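Local coordinates for protein dTDP-4-dehydrorhamnose reductase (Yersinia enterocolitica, PDB 5U9C) that probably reduces dTDP-4-dehydro-beta-L-rhamnose to dTDP-beta-L-rhamnose with NADPH, the closing step of dTDP-L-rhamnose biosynthesis, at residues Ile265-Ser268 / Pro274-Ser277. Numbering follows the deposited sequence. Where two conformers were deposited one is given.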
loop_
_atom_site.group_PDB
_atom_site.type_symbol
_atom_site.label_atom_id
_atom_site.label_comp_id
_atom_site.label_asym_id
_atom_site.label_seq_id
_atom_site.Cartn_x
_atom_site.Cartn_y
_atom_site.Cartn_z
ATOM N N ILE D 265 2.681 8.202 -25.319
ATOM C CA ILE D 265 1.741 9.274 -25.653
ATOM C C ILE D 265 2.429 10.309 -26.537
ATOM O O ILE D 265 1.799 11.266 -26.947
ATOM C CB ILE D 265 1.211 9.987 -24.408
ATOM C CG1 ILE D 265 2.371 10.453 -23.510
ATOM C CG2 ILE D 265 0.303 9.036 -23.655
ATOM C CD1 ILE D 265 1.956 11.378 -22.379
ATOM N N TYR D 266 3.725 10.136 -26.812
ATOM C CA TYR D 266 4.472 11.113 -27.617
ATOM C C TYR D 266 4.992 10.631 -28.977
ATOM O O TYR D 266 5.455 11.452 -29.756
ATOM C CB TYR D 266 5.679 11.677 -26.817
ATOM C CG TYR D 266 5.340 12.427 -25.527
ATOM C CD1 TYR D 266 4.266 13.310 -25.464
ATOM C CD2 TYR D 266 6.162 12.336 -24.419
ATOM C CE1 TYR D 266 3.977 14.011 -24.310
ATOM C CE2 TYR D 266 5.887 13.040 -23.256
ATOM C CZ TYR D 266 4.792 13.876 -23.208
ATOM O OH TYR D 266 4.497 14.575 -22.072
HETATM N N MSE D 267 4.932 9.334 -29.261
HETATM C CA MSE D 267 5.464 8.826 -30.531
HETATM C C MSE D 267 4.682 9.343 -31.714
HETATM O O MSE D 267 5.268 9.622 -32.765
HETATM C CB MSE D 267 5.538 7.305 -30.517
HETATM C CG MSE D 267 6.688 6.846 -29.616
HETATM SE SE MSE D 267 8.434 6.977 -30.521
HETATM C CE MSE D 267 7.833 5.860 -32.011
ATOM N N SER D 268 3.370 9.519 -31.551
ATOM C CA SER D 268 2.527 10.010 -32.649
ATOM C C SER D 268 2.839 11.439 -33.119
ATOM O O SER D 268 2.529 11.785 -34.240
ATOM C CB SER D 268 1.043 9.897 -32.275
ATOM O OG SER D 268 0.690 10.882 -31.316
ATOM N N PRO D 274 10.116 6.371 -37.904
ATOM C CA PRO D 274 9.698 4.971 -38.029
ATOM C C PRO D 274 9.116 4.516 -36.679
ATOM O O PRO D 274 9.772 4.684 -35.646
ATOM C CB PRO D 274 11.001 4.222 -38.327
ATOM C CG PRO D 274 12.062 5.248 -38.466
ATOM C CD PRO D 274 11.576 6.508 -37.854
ATOM N N LYS D 275 7.920 3.931 -36.701
ATOM C CA LYS D 275 7.209 3.555 -35.482
ATOM C C LYS D 275 6.972 2.062 -35.317
ATOM O O LYS D 275 6.998 1.325 -36.291
ATOM C CB LYS D 275 5.863 4.297 -35.457
ATOM C CG LYS D 275 6.030 5.822 -35.574
ATOM C CD LYS D 275 4.734 6.597 -35.560
ATOM C CE LYS D 275 4.994 8.082 -35.753
ATOM N NZ LYS D 275 5.562 8.414 -37.107
ATOM N N PRO D 276 6.741 1.608 -34.069
ATOM C CA PRO D 276 6.430 0.198 -33.910
ATOM C C PRO D 276 4.994 -0.031 -34.340
ATOM O O PRO D 276 4.256 0.926 -34.580
ATOM C CB PRO D 276 6.574 -0.043 -32.406
ATOM C CG PRO D 276 6.824 1.277 -31.784
ATOM C CD PRO D 276 6.589 2.333 -32.804
ATOM N N SER D 277 4.588 -1.283 -34.395
ATOM C CA SER D 277 3.230 -1.620 -34.809
ATOM C C SER D 277 2.563 -2.485 -33.707
ATOM O O SER D 277 2.831 -2.290 -32.512
ATOM C CB SER D 277 3.316 -2.310 -36.184
ATOM O OG SER D 277 2.056 -2.699 -36.663
#
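Met-267 and Lys-275 bring the two backbones nearest, with CA atoms 7.4 Å apart, and no hydrogen bond joins 265-268 to 274-277; the contact consists of side-chain packing plus one approach of a lysine methylene to a backbone carbonyl. Met-267, a selenomethionine modelled in two conformers, reaches across with its methyl group in the conformer described, so the methyl position is less certain. In this conformer bends at chi2 (-80°) and chi3 (-56°) bring CE to 3.8 Å from CD of Pro-276, the ring carbon bonded to the proline nitrogen. The same CE is 4.0 Å from CG of Lys-275, whose aliphatic chain runs past Met-267 in the opposite direction. Both segments belong to one irregular connection between strand 261-262 and helix 279-288, within the RmlD substrate-binding family of Rossmann-type proteins. Outside the two segments, Phe-217 of strand 213-217, the outermost of the parallel sheet within this chain, touches both Met-267 and Pro-276, while Phe-202 of helix 196-209 also packs on Met-267. Lys-275, partly exposed, brings CE 3.4 Å from the carbonyl O of Met-267, a van der Waals approach. A turn at chi4 (65°) then directs NZ to the carbonyl oxygens of Leu-270 and Ala-273, hydrogen bonds that tie the ammonium group to the intervening loop. Lys-275 CE also comes within 4.4 Å of CA of Ser-268.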